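Local structure of rutinosidase (Aspergillus niger, 6I1A) at residues I88-I93 with P298-E303; I101-S106 with S138-V143; L146-A151 with I192-D197; W218-I223 with G253-S258; A286-K291 with L325-S330. The protein acts as a secreted fungal rutinosidase, a family 5 glycoside hydrolase that cleaves beta-glycosidic bonds and probably also attacks beta-1,3-glucans. One frame throughout, in Å; residues are numbered along the deposited sequence. Where two conformers were deposited one is given.

Contact 1. Residues I88-I93 with P298-E303; sequences ITVLRI and PVFVGE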
# COMPACT_ATOMS: atom_id res chain seq x y z
N ILE A 88 4.08 -5.00 31.01
CA ILE A 88 5.08 -4.27 30.19
C ILE A 88 6.48 -4.66 30.66
O ILE A 88 6.79 -4.58 31.88
CB ILE A 88 4.85 -2.77 30.24
CG1 ILE A 88 3.51 -2.41 29.59
CG2 ILE A 88 5.97 -1.93 29.66
CD1 ILE A 88 3.41 -2.83 28.12
N THR A 89 7.36 -4.95 29.69
CA THR A 89 8.77 -5.26 29.98
C THR A 89 9.75 -4.45 29.12
O THR A 89 10.97 -4.62 29.29
CB THR A 89 9.09 -6.72 29.74
OG1 THR A 89 8.85 -7.07 28.39
CG2 THR A 89 8.29 -7.63 30.65
N VAL A 90 9.27 -3.55 28.26
CA VAL A 90 10.13 -2.68 27.41
C VAL A 90 9.58 -1.28 27.42
O VAL A 90 8.32 -1.12 27.30
CB VAL A 90 10.15 -3.21 25.97
CG1 VAL A 90 10.95 -2.30 25.06
CG2 VAL A 90 10.67 -4.62 25.93
N LEU A 91 10.43 -0.28 27.55
CA LEU A 91 10.05 1.12 27.43
C LEU A 91 10.77 1.71 26.25
O LEU A 91 12.01 1.69 26.24
CB LEU A 91 10.36 1.93 28.69
CG LEU A 91 9.73 1.43 30.00
CD1 LEU A 91 10.26 2.19 31.20
CD2 LEU A 91 8.23 1.50 29.94
N ARG A 92 10.04 2.22 25.27
CA ARG A 92 10.65 3.00 24.18
C ARG A 92 10.47 4.45 24.54
O ARG A 92 9.32 4.89 24.84
CB ARG A 92 10.01 2.68 22.85
CG ARG A 92 10.57 3.53 21.71
CD ARG A 92 10.21 2.98 20.36
NE ARG A 92 10.72 3.69 19.19
CZ ARG A 92 10.11 4.64 18.50
NH1 ARG A 92 8.92 5.12 18.87
NH2 ARG A 92 10.69 5.07 17.38
N ILE A 93 11.54 5.23 24.59
CA ILE A 93 11.54 6.60 25.08
C ILE A 93 11.97 7.58 24.01
O ILE A 93 13.19 7.77 23.77
CB ILE A 93 12.35 6.77 26.39
CG1 ILE A 93 12.04 5.69 27.41
CG2 ILE A 93 12.12 8.16 26.90
CD1 ILE A 93 12.78 5.80 28.72
N PRO A 298 16.40 -9.40 13.14
CA PRO A 298 15.18 -9.37 13.95
C PRO A 298 14.45 -8.05 13.72
O PRO A 298 15.05 -7.01 13.34
CB PRO A 298 15.65 -9.52 15.37
CG PRO A 298 17.09 -9.00 15.35
CD PRO A 298 17.59 -9.36 13.98
N VAL A 299 13.13 -8.06 13.98
CA VAL A 299 12.22 -6.92 13.83
C VAL A 299 11.48 -6.72 15.15
O VAL A 299 11.04 -7.68 15.77
CB VAL A 299 11.24 -7.16 12.68
CG1 VAL A 299 10.14 -6.09 12.58
CG2 VAL A 299 12.01 -7.25 11.36
N PHE A 300 11.31 -5.49 15.53
CA PHE A 300 10.46 -5.08 16.67
C PHE A 300 9.47 -4.02 16.16
O PHE A 300 9.88 -3.11 15.46
CB PHE A 300 11.33 -4.51 17.77
CG PHE A 300 10.65 -4.13 19.06
CD1 PHE A 300 10.21 -5.13 19.92
CD2 PHE A 300 10.43 -2.82 19.42
CE1 PHE A 300 9.57 -4.81 21.13
CE2 PHE A 300 9.80 -2.48 20.61
CZ PHE A 300 9.42 -3.49 21.47
N VAL A 301 8.19 -4.14 16.52
CA VAL A 301 7.16 -3.20 16.04
C VAL A 301 7.14 -2.07 17.04
O VAL A 301 6.38 -2.09 18.04
CB VAL A 301 5.80 -3.88 15.85
CG1 VAL A 301 4.76 -2.87 15.41
CG2 VAL A 301 5.94 -4.98 14.82
N GLY A 302 8.05 -1.10 16.88
CA GLY A 302 8.24 -0.08 17.92
C GLY A 302 7.13 0.94 18.07
O GLY A 302 7.17 1.68 19.09
N GLU A 303 6.25 1.05 17.12
CA GLU A 303 5.06 1.90 17.26
C GLU A 303 3.92 1.20 16.52
O GLU A 303 4.09 0.75 15.38
CB GLU A 303 5.19 3.28 16.65
CG GLU A 303 6.21 4.17 17.30
CD GLU A 303 6.18 5.59 16.79
OE1 GLU A 303 5.15 6.04 16.15
OE2 GLU A 303 7.21 6.30 16.94
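Arg92 and Glu303 meet in a buried salt bridge: Arg92 NH1 gives a hydrogen bond of 2.8 Å to Glu303 OE2, bent to 147° at the hydrogen. The carboxylate accepts on its anti lone pair, away from its other oxygen; the carboxylate and guanidinium planes are 59° apart, and NH1 to OE2 is the one bond between the two groups. Behind it, Arg92 CD lies 3.5 Å from Gly302 O. The arginine gets this far because CG is anti to its backbone N and the chain runs extended to NE. One layer down, Val90 CG1 approaches Phe300 CZ at 4.1 Å, the two side chains coming from opposite directions. Further groups fix the polar pair: Glu190 and Asp264 form salt bridges to Arg92, Asn26 and Asn193 hydrogen-bond to it, and Tyr268 OH holds Glu303 OE1. The position of Glu303 on its strand is consistent with that of the catalytic nucleophile in family 5 enzymes. Strands 90-95 and 299-308 are not sheet neighbours; the axes of their short segments approach to 9.0 Å at 51°, facing across the interior of the TIM barrel, with strands 22-26 and 334-337 completing the wall between them.

Contact 2. Residues I101-S106 with S138-V143; sequences IDLPSS and SLPGGV. With EDO (1,2-ethanediol), chain V.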
# COMPACT_ATOMS: atom_id res chain seq x y z
N ILE A 101 22.10 17.73 23.01
CA ILE A 101 23.02 18.82 22.59
C ILE A 101 22.23 20.10 22.56
O ILE A 101 21.01 20.10 22.32
CB ILE A 101 23.67 18.54 21.25
CG1 ILE A 101 22.73 18.65 20.06
CG2 ILE A 101 24.47 17.25 21.31
CD1 ILE A 101 23.48 18.70 18.69
N ASP A 102 22.91 21.22 22.79
CA ASP A 102 22.26 22.54 22.81
C ASP A 102 22.82 23.34 21.66
O ASP A 102 23.95 23.93 21.80
CB ASP A 102 22.54 23.20 24.15
CG ASP A 102 21.86 24.51 24.31
OD1 ASP A 102 21.43 25.09 23.33
OD2 ASP A 102 21.72 24.91 25.51
N LEU A 103 22.19 23.33 20.51
CA LEU A 103 22.66 24.06 19.31
C LEU A 103 22.14 25.48 19.34
O LEU A 103 20.99 25.75 19.65
CB LEU A 103 22.17 23.37 18.03
CG LEU A 103 22.90 22.06 17.77
CD1 LEU A 103 22.16 21.28 16.69
CD2 LEU A 103 24.33 22.34 17.34
N PRO A 104 22.99 26.48 19.01
CA PRO A 104 22.56 27.88 19.05
C PRO A 104 21.52 28.27 17.99
O PRO A 104 20.96 29.34 18.10
CB PRO A 104 23.88 28.65 18.84
CG PRO A 104 24.76 27.69 18.09
CD PRO A 104 24.38 26.31 18.60
N SER A 105 21.27 27.40 17.01
CA SER A 105 20.28 27.71 15.95
C SER A 105 18.99 26.89 16.15
O SER A 105 18.15 26.92 15.24
CB SER A 105 20.86 27.47 14.58
OG SER A 105 21.28 26.12 14.45
N SER A 106 18.85 26.21 17.28
CA SER A 106 17.64 25.39 17.53
C SER A 106 16.67 26.07 18.50
O SER A 106 17.12 26.52 19.56
CB SER A 106 18.01 24.02 18.05
OG SER A 106 16.85 23.28 18.38
N SER A 138 14.00 13.31 16.84
CA SER A 138 14.40 14.37 15.91
C SER A 138 15.92 14.40 15.79
O SER A 138 16.61 14.01 16.74
CB SER A 138 13.90 15.74 16.36
OG SER A 138 14.08 15.93 17.76
N LEU A 139 16.39 14.92 14.67
CA LEU A 139 17.85 15.21 14.50
C LEU A 139 17.97 16.62 13.94
O LEU A 139 17.05 17.16 13.33
CB LEU A 139 18.52 14.22 13.56
CG LEU A 139 18.57 12.77 14.05
CD1 LEU A 139 19.12 11.86 12.95
CD2 LEU A 139 19.38 12.66 15.34
N PRO A 140 19.14 17.27 14.17
CA PRO A 140 19.36 18.62 13.70
C PRO A 140 19.05 18.80 12.23
O PRO A 140 19.46 18.00 11.38
CB PRO A 140 20.85 18.86 14.04
CG PRO A 140 21.08 17.99 15.28
CD PRO A 140 20.26 16.75 14.98
N GLY A 141 18.24 19.82 11.91
CA GLY A 141 17.84 20.19 10.56
C GLY A 141 16.51 19.59 10.11
O GLY A 141 15.89 20.16 9.24
N GLY A 142 16.09 18.52 10.75
CA GLY A 142 14.77 17.97 10.44
C GLY A 142 14.85 16.80 9.48
O GLY A 142 15.41 16.95 8.39
N VAL A 143 14.25 15.67 9.87
CA VAL A 143 14.38 14.44 9.06
C VAL A 143 13.09 14.08 8.30
O VAL A 143 13.16 13.10 7.54
CB VAL A 143 14.82 13.23 9.89
CG1 VAL A 143 16.16 13.47 10.60
CG2 VAL A 143 13.80 12.85 10.91
C1 EDO V . 19.18 22.80 14.40
O1 EDO V . 20.55 23.19 14.12
C2 EDO V . 18.06 23.64 13.78
O2 EDO V . 17.68 23.36 12.38
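Ile101 begins the contact by extending CD1 to within 4.2 Å of Pro140 CG, a light apolar touch between two loops that follow successive strands of the TIM barrel, 90-95 and 131-136. Two residues on, Leu103 makes the closer approach: its CD1 branch reaches Pro140 CG at 3.7 Å and Pro140 CB at 3.8 Å, and the leucine crosses the proline at about a right angle. CG of Leu103 stands anti to the carbonyl carbon (chi1 -72°), which directs the isobutyl group at the ring. Leu103 also opens a type I beta turn, closed by Ser106 N bonding to Leu103 O over 3.2 Å. The facing loop also makes a beta turn, of type II, from Leu139 to Gly142; it presents Pro140 at its first corner, with glycine at the second, Gly141, where phi is 95°. Thus one turn opposes another, with 79 Å² buried in all and only apolar side chains meeting. Tyr166 and Ser167 of helix 161-179 touch Leu103 and Pro140 respectively. Beside the turns sits a 1,2-ethanediol, probably from the crystallisation liquor, whose O1 is hydrogen-bonded to Ser105 OG at 3.0 Å and lies 3.6 Å from Leu103 CD1.

Contact 3. Residues L146-A151 with I192-D197; sequences LTIGEA and INEPAD. With EDO (1,2-ethanediol), chain I; EDO (1,2-ethanediol), chain K; EDO (1,2-ethanediol), chain V.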
# COMPACT_ATOMS: atom_id res chain seq x y z
N LEU A 146 8.15 17.18 9.67
CA LEU A 146 7.09 17.10 10.67
C LEU A 146 7.66 17.55 12.01
O LEU A 146 8.91 17.50 12.21
CB LEU A 146 6.54 15.68 10.83
CG LEU A 146 5.90 15.13 9.56
CD1 LEU A 146 5.70 13.64 9.70
CD2 LEU A 146 4.58 15.86 9.21
N THR A 147 6.76 17.87 12.97
CA THR A 147 7.24 18.27 14.32
C THR A 147 8.16 17.20 14.91
O THR A 147 9.19 17.53 15.57
CB THR A 147 6.05 18.51 15.27
OG1 THR A 147 6.54 18.93 16.55
CG2 THR A 147 5.13 17.31 15.40
N ILE A 148 7.85 15.93 14.69
CA ILE A 148 8.58 14.84 15.34
C ILE A 148 10.04 14.80 14.82
O ILE A 148 10.91 14.36 15.59
CB ILE A 148 7.89 13.49 15.15
CG1 ILE A 148 7.58 13.19 13.70
CG2 ILE A 148 6.61 13.47 16.00
CD1 ILE A 148 7.21 11.72 13.42
N GLY A 149 10.32 15.26 13.60
CA GLY A 149 11.64 15.18 13.00
C GLY A 149 12.52 16.36 13.40
O GLY A 149 13.75 16.26 13.14
N GLU A 150 11.93 17.44 13.89
CA GLU A 150 12.57 18.67 14.44
C GLU A 150 11.48 19.76 14.47
O GLU A 150 11.34 20.46 15.48
CB GLU A 150 13.72 19.22 13.59
CG GLU A 150 14.22 20.58 14.13
CD GLU A 150 15.44 21.08 13.39
OE1 GLU A 150 15.38 21.51 12.22
OE2 GLU A 150 16.54 21.01 14.01
N ALA A 151 10.82 19.99 13.35
CA ALA A 151 9.82 21.06 13.18
C ALA A 151 9.08 20.88 11.86
O ALA A 151 9.63 20.34 10.88
CB ALA A 151 10.47 22.42 13.20
N ILE A 192 17.52 7.24 14.74
CA ILE A 192 16.66 8.05 13.85
C ILE A 192 15.24 7.50 13.95
O ILE A 192 15.05 6.32 14.30
CB ILE A 192 17.19 8.05 12.39
CG1 ILE A 192 16.65 9.24 11.57
CG2 ILE A 192 16.94 6.73 11.69
CD1 ILE A 192 17.51 9.52 10.32
N ASN A 193 14.28 8.36 13.60
CA ASN A 193 12.84 7.98 13.60
C ASN A 193 12.17 8.54 12.38
O ASN A 193 12.20 9.77 12.15
CB ASN A 193 12.18 8.53 14.85
CG ASN A 193 10.72 8.12 14.90
OD1 ASN A 193 10.42 6.98 15.23
ND2 ASN A 193 9.82 9.06 14.57
N GLU A 194 11.58 7.69 11.54
CA GLU A 194 10.73 8.05 10.39
C GLU A 194 11.37 9.14 9.51
O GLU A 194 10.73 10.13 9.17
CB GLU A 194 9.33 8.42 10.86
CG GLU A 194 8.60 7.29 11.52
CD GLU A 194 7.19 7.66 11.97
OE1 GLU A 194 6.67 8.75 11.66
OE2 GLU A 194 6.51 6.71 12.53
N PRO A 195 12.61 8.91 9.02
CA PRO A 195 13.16 9.82 8.02
C PRO A 195 12.31 9.75 6.75
O PRO A 195 11.92 8.65 6.31
CB PRO A 195 14.59 9.29 7.80
CG PRO A 195 14.48 7.81 8.14
CD PRO A 195 13.47 7.75 9.26
N ALA A 196 12.07 10.89 6.11
CA ALA A 196 11.25 10.96 4.89
C ALA A 196 11.62 12.23 4.14
O ALA A 196 11.57 13.29 4.74
CB ALA A 196 9.80 10.92 5.25
N ASP A 197 11.97 12.07 2.86
CA ASP A 197 12.34 13.20 2.00
C ASP A 197 11.32 13.43 0.91
O ASP A 197 11.58 14.34 0.04
CB ASP A 197 13.73 13.05 1.37
CG ASP A 197 13.79 11.94 0.38
OD1 ASP A 197 12.95 11.04 0.45
OD2 ASP A 197 14.72 11.94 -0.47
C1 EDO I . 3.01 18.53 12.27
O1 EDO I . 4.33 18.77 11.91
C2 EDO I . 2.15 18.71 11.13
O2 EDO I . 2.04 20.07 10.71
C1 EDO K . 3.30 9.10 12.18
O1 EDO K . 4.49 9.50 12.79
C2 EDO K . 3.05 7.65 12.45
O2 EDO K . 3.93 6.76 11.71
C1 EDO V . 19.18 22.80 14.40
O1 EDO V . 20.55 23.19 14.12
C2 EDO V . 18.06 23.64 13.78
O2 EDO V . 17.68 23.36 12.38
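Ile148 stands in the middle of a short 3-10 turn, 147-149, and meets Asn193 and Glu194 in an irregular loop where Glu194 takes left-handed backbone angles (phi 48°, psi 55°). The turn is tied by Gly149 N bonding to Leu146 O over 3.0 Å, and it turns the isoleucine toward the other loop. There CD1 does all the touching. Its nearest partner is Glu194 OE1 at 3.5 Å, with Asn193 ND2 next at 3.9 Å, so a methyl group lies against two polar side chains and the contact is van der Waals in kind, with no polar bond between the two segments. The reach depends on CG1 being tucked between backbone N and carbonyl carbon (chi1 52°), while the glutamate extends beyond CG to bring its carboxylate across the end of the isoleucine at a slant.

The Glu194 carboxylate is gripped by one 1,2-ethanediol, probably from the crystallisation liquor: O1 donates to Glu194 OE1 at 2.6 Å and O2 to Glu194 OE2 at 2.7 Å. Diol O1 also lies 3.6 Å from Ile148 CD1, making the isoleucine part of the wall of this small site. A polyol bound this way is consistent with a sugar-binding pocket. His266 ND1 is a further partner of Glu194 OE2, and Asn193 OD1 is held by Arg92. Asn193-Glu194-Pro195 matches the Asn-Glu-Pro motif of family 5, whose glutamate probably serves as the acid/base. The 146-151 loop follows strand 131-136, and the 192-197 loop follows strand 187-190; Val219 of helix 213-233 packs on Pro195, and Glu303 of strand 299-308 touches both Asn193 and Glu194.

Contact 4. Residues W218-I223 with G253-S258; sequences WVLKYI and GDFPAS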
# COMPACT_ATOMS: atom_id res chain seq x y z
N TRP A 218 21.42 8.62 2.02
CA TRP A 218 21.93 9.48 3.09
C TRP A 218 21.60 8.80 4.42
O TRP A 218 22.41 8.81 5.34
CB TRP A 218 21.37 10.90 2.99
CG TRP A 218 22.09 11.83 3.86
CD1 TRP A 218 21.72 12.28 5.09
CD2 TRP A 218 23.38 12.39 3.62
NE1 TRP A 218 22.66 13.12 5.60
CE2 TRP A 218 23.70 13.21 4.72
CE3 TRP A 218 24.27 12.35 2.53
CZ2 TRP A 218 24.88 13.93 4.82
CZ3 TRP A 218 25.43 13.08 2.64
CH2 TRP A 218 25.73 13.86 3.75
N VAL A 219 20.38 8.28 4.57
CA VAL A 219 20.04 7.57 5.81
C VAL A 219 21.04 6.43 6.02
O VAL A 219 21.47 6.20 7.17
CB VAL A 219 18.59 7.05 5.76
CG1 VAL A 219 18.33 6.11 6.92
CG2 VAL A 219 17.62 8.22 5.74
N LEU A 220 21.36 5.65 4.97
CA LEU A 220 22.31 4.52 5.11
C LEU A 220 23.70 5.00 5.54
O LEU A 220 24.31 4.37 6.39
CB LEU A 220 22.34 3.73 3.81
CG LEU A 220 23.29 2.52 3.82
CD1 LEU A 220 22.89 1.55 4.90
CD2 LEU A 220 23.27 1.85 2.47
N LYS A 221 24.16 6.10 4.98
CA LYS A 221 25.46 6.68 5.38
C LYS A 221 25.42 6.94 6.89
O LYS A 221 26.38 6.66 7.61
CB LYS A 221 25.70 7.97 4.58
CG LYS A 221 26.92 8.76 4.97
CD LYS A 221 26.95 10.14 4.29
CE LYS A 221 27.97 11.09 4.88
NZ LYS A 221 29.32 10.57 4.59
N TYR A 222 24.32 7.53 7.37
CA TYR A 222 24.20 7.88 8.80
C TYR A 222 24.15 6.62 9.64
O TYR A 222 24.87 6.52 10.65
CB TYR A 222 22.96 8.73 9.00
CG TYR A 222 22.64 9.01 10.43
CD1 TYR A 222 23.46 9.76 11.23
CD2 TYR A 222 21.47 8.48 11.02
CE1 TYR A 222 23.13 10.04 12.55
CE2 TYR A 222 21.15 8.73 12.35
CZ TYR A 222 21.97 9.52 13.12
OH TYR A 222 21.67 9.83 14.41
N ILE A 223 23.30 5.65 9.28
CA ILE A 223 23.19 4.44 10.13
C ILE A 223 24.53 3.67 10.16
O ILE A 223 24.94 3.15 11.20
CB ILE A 223 22.04 3.54 9.69
CG1 ILE A 223 20.69 4.28 9.77
CG2 ILE A 223 22.05 2.28 10.55
CD1 ILE A 223 20.30 4.70 11.17
N GLY A 253 20.09 -6.16 2.54
CA GLY A 253 21.31 -6.36 1.76
C GLY A 253 22.37 -5.37 2.13
O GLY A 253 23.55 -5.56 1.72
N ASP A 254 22.09 -4.33 2.91
CA ASP A 254 23.08 -3.26 3.20
C ASP A 254 23.93 -3.53 4.43
O ASP A 254 24.86 -2.76 4.69
CB ASP A 254 22.36 -1.92 3.43
CG ASP A 254 21.66 -1.40 2.19
OD1 ASP A 254 22.22 -1.60 1.06
OD2 ASP A 254 20.60 -0.75 2.34
N PHE A 255 23.63 -4.57 5.23
CA PHE A 255 24.34 -4.90 6.45
C PHE A 255 24.67 -6.38 6.48
O PHE A 255 23.83 -7.21 6.17
CB PHE A 255 23.48 -4.58 7.68
CG PHE A 255 23.02 -3.16 7.71
CD1 PHE A 255 21.82 -2.81 7.14
CD2 PHE A 255 23.79 -2.19 8.33
CE1 PHE A 255 21.41 -1.48 7.18
CE2 PHE A 255 23.34 -0.89 8.39
CZ PHE A 255 22.16 -0.55 7.80
N PRO A 256 25.90 -6.75 6.89
CA PRO A 256 26.21 -8.15 7.17
C PRO A 256 25.38 -8.68 8.33
O PRO A 256 25.11 -7.94 9.26
CB PRO A 256 27.71 -8.21 7.53
CG PRO A 256 28.09 -6.78 7.70
CD PRO A 256 27.06 -5.88 7.04
N ALA A 257 24.97 -9.94 8.26
CA ALA A 257 24.12 -10.57 9.29
C ALA A 257 24.77 -10.50 10.67
O ALA A 257 24.03 -10.52 11.70
CB ALA A 257 23.84 -12.02 8.93
N SER A 258 26.11 -10.41 10.78
CA SER A 258 26.79 -10.29 12.08
C SER A 258 26.55 -8.94 12.80
O SER A 258 26.88 -8.83 13.99
CB SER A 258 28.30 -10.52 11.88
OG SER A 258 28.85 -9.55 11.04
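Leu220 points its CG anti to the backbone N (chi1 -180°), with chi2 near 60°, and this sends both methyl branches out from the helix toward Asp254 and Phe255. Phe255 has its CG anti to the carbonyl carbon (chi1 -56°), which carries the ring so that its far end, rather than its CB, comes nearest the helix. The two branches of the leucine divide the work. CD1 approaches Phe255 CZ at 3.7 Å and Asp254 CB at 3.8 Å; CD2 lies on the carboxylate side, 3.6 Å from Asp254 CG. Leucine and phenylalanine slide past each other in opposite directions, whereas leucine and aspartate run at a slant.

One turn further along the helix, Ile223 adds a second apolar contact. Its CG2 branch, anti to the backbone N, sits 3.9 Å from Phe255 CZ and 4.0 Å from Phe255 CE2, with the two side chains at about a right angle. The rest of the isoleucine leads away from the loop. The tip of the phenylalanine ring is therefore held between two aliphatic groups spaced i, i+3 on one helical ridge, and 168 Å² of surface is buried by both sides together. The nearest backbones, at Leu220 and Asp254, keep their CA atoms 8.0 Å apart, so the side chains bridge the whole distance. Arg224, just beyond the helical segment, bonds through NH1 to Asp254 O. In the barrel, helix 213-233 is thereby joined to the loop between helix 248-252 and strand 261-269, while Ile223 also touches Phe241 of strand 239-241 and Phe255 touches Phe297.

Contact 5. Residues A286-K291 with L325-S330; sequences ADAREK and LETWSS. With EDO (1,2-ethanediol), chain Q; EDO (1,2-ethanediol), chain P.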
# COMPACT_ATOMS: atom_id res chain seq x y z
N ALA A 286 -1.78 -8.69 7.83
CA ALA A 286 -1.16 -8.36 6.53
C ALA A 286 0.22 -7.70 6.75
O ALA A 286 1.23 -8.06 6.10
CB ALA A 286 -2.08 -7.47 5.71
N ASP A 287 0.30 -6.77 7.69
CA ASP A 287 1.58 -6.12 8.00
C ASP A 287 2.57 -7.16 8.48
O ASP A 287 3.75 -7.15 8.11
CB ASP A 287 1.37 -5.01 9.04
CG ASP A 287 0.71 -3.76 8.49
OD1 ASP A 287 0.68 -3.57 7.24
OD2 ASP A 287 0.27 -2.95 9.31
N ALA A 288 2.15 -8.02 9.40
CA ALA A 288 3.09 -8.99 9.95
C ALA A 288 3.57 -9.96 8.87
O ALA A 288 4.77 -10.37 8.85
CB ALA A 288 2.48 -9.80 11.10
N ARG A 289 2.67 -10.44 8.03
CA ARG A 289 3.02 -11.43 7.00
C ARG A 289 3.94 -10.84 5.95
O ARG A 289 4.85 -11.58 5.47
CB ARG A 289 1.80 -12.02 6.32
CG ARG A 289 1.02 -12.93 7.24
CD ARG A 289 -0.01 -13.79 6.54
NE ARG A 289 -1.08 -12.99 5.95
CZ ARG A 289 -2.29 -13.43 5.75
NH1 ARG A 289 -2.63 -14.66 6.03
NH2 ARG A 289 -3.20 -12.61 5.24
N GLU A 290 3.78 -9.56 5.58
CA GLU A 290 4.50 -9.02 4.40
C GLU A 290 5.59 -8.04 4.81
O GLU A 290 6.41 -7.69 3.90
CB GLU A 290 3.53 -8.32 3.45
CG GLU A 290 2.27 -9.09 3.17
CD GLU A 290 2.44 -10.51 2.65
OE1 GLU A 290 3.54 -10.90 2.18
OE2 GLU A 290 1.43 -11.30 2.72
N LYS A 291 5.63 -7.54 6.05
CA LYS A 291 6.52 -6.41 6.40
C LYS A 291 7.41 -6.80 7.58
O LYS A 291 7.72 -5.89 8.40
CB LYS A 291 5.70 -5.14 6.70
CG LYS A 291 4.75 -4.76 5.58
CD LYS A 291 3.86 -3.55 5.90
CE LYS A 291 2.83 -3.32 4.83
NZ LYS A 291 1.87 -2.23 5.13
N LEU A 325 -0.95 -7.58 19.84
CA LEU A 325 0.15 -8.08 20.68
C LEU A 325 0.56 -9.49 20.25
O LEU A 325 1.77 -9.82 20.10
CB LEU A 325 -0.24 -8.09 22.15
CG LEU A 325 -0.42 -6.71 22.75
CD1 LEU A 325 -0.83 -6.83 24.22
CD2 LEU A 325 0.83 -5.87 22.72
N GLU A 326 -0.43 -10.35 20.05
CA GLU A 326 -0.15 -11.76 19.72
C GLU A 326 0.55 -11.88 18.36
O GLU A 326 1.48 -12.70 18.18
CB GLU A 326 -1.43 -12.62 19.70
CG GLU A 326 -2.00 -12.94 21.07
CD GLU A 326 -3.36 -13.61 21.02
OE1 GLU A 326 -4.05 -13.51 22.07
OE2 GLU A 326 -3.77 -14.07 19.87
N THR A 327 0.14 -11.05 17.40
CA THR A 327 0.68 -11.10 16.03
C THR A 327 2.13 -10.60 16.06
O THR A 327 2.99 -11.25 15.50
CB THR A 327 -0.19 -10.30 15.10
OG1 THR A 327 -1.55 -10.77 15.10
CG2 THR A 327 0.33 -10.38 13.68
N TRP A 328 2.36 -9.46 16.65
CA TRP A 328 3.73 -8.91 16.61
C TRP A 328 4.70 -9.80 17.36
O TRP A 328 5.92 -9.81 17.01
CB TRP A 328 3.79 -7.50 17.17
CG TRP A 328 2.82 -6.50 16.63
CD1 TRP A 328 2.03 -5.66 17.36
CD2 TRP A 328 2.42 -6.28 15.26
NE1 TRP A 328 1.27 -4.89 16.56
CE2 TRP A 328 1.48 -5.22 15.25
CE3 TRP A 328 2.82 -6.78 14.02
CZ2 TRP A 328 0.92 -4.68 14.08
CZ3 TRP A 328 2.26 -6.26 12.87
CH2 TRP A 328 1.33 -5.23 12.88
N SER A 329 4.27 -10.51 18.43
CA SER A 329 5.24 -11.34 19.18
C SER A 329 5.45 -12.72 18.53
O SER A 329 6.40 -13.42 18.98
CB SER A 329 4.86 -11.40 20.63
OG SER A 329 3.60 -12.00 20.74
N SER A 330 4.63 -13.08 17.59
CA SER A 330 4.75 -14.37 16.85
C SER A 330 5.62 -14.21 15.62
O SER A 330 6.56 -15.00 15.44
CB SER A 330 3.44 -14.94 16.52
OG SER A 330 3.66 -16.26 16.02
C1 EDO Q . 0.19 -16.13 15.35
O1 EDO Q . 1.09 -16.84 16.19
C2 EDO Q . -0.42 -14.94 15.95
O2 EDO Q . -1.37 -15.33 16.95
C1 EDO P . 6.09 -7.53 0.35
O1 EDO P . 6.51 -8.57 1.27
C2 EDO P . 7.14 -7.33 -0.67
O2 EDO P . 8.48 -7.51 -0.18
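Two neighbouring helices on the outside of the barrel meet here, with Ala288 of helix 280-290 set against Thr327 and Trp328 of helix 317-331. The tightest point is Ala288 CB against Thr327 CG2 at 3.4 Å, shorter than usual for two methyl carbons. The threonine methyl is placed there by standing anti to its backbone N, which leaves OG1 to bond to Ala323 O. Trp328 contributes the rim of its indole: CH2 lies 3.8 Å from Asp287 CB, which sits in the ring plane, and CZ3 is 4.0 Å from Ala288 CB. The helical segments run side by side, 9.8 Å between axes and 3° between directions, as expected for neighbouring helices on the outside of a TIM barrel; strand 299-308 lies between them in sequence. With the small Ala288 at the interface, its CA comes to 6.7 Å from Trp328 CA. Asp287 is further fixed by Lys291, whose NZ forms a salt bridge of 2.8 Å to Asp287 OD1 on its syn side, 34° out of the carboxylate plane, while OD2 bonds to Tyr269 OH. Beyond this, Arg289 and Glu290 exchange reciprocal salt bridges with Glu290 and Arg289 of the second subunit in the deposited assembly.

How the contacts relate
Contacts 1 and 3 share the probable active site at the C-terminal end of the barrel strands: Arg92 NH2 reaches Asn193 OD1 at 2.9 Å, and the presumed catalytic pair comes close, Glu303 OE1 lying 3.9 Å from Glu194 OE2. Contact 2 flanks contact 3, their centres about 12 Å apart, joined by Val143 O to Ala196 N at 2.8 Å and touching the same ethanediol. Contact 4 backs contact 3, with Ile223 CD1 4.0 Å from Ile192 CG2. Contact 5 lies outside strand 299-308, where Trp328 CE3 packs 3.7 Å from Val301 CG2 of contact 1. Contacts 2 and 5 lie on opposite sides of the chain's centre, about 35 Å apart between centres.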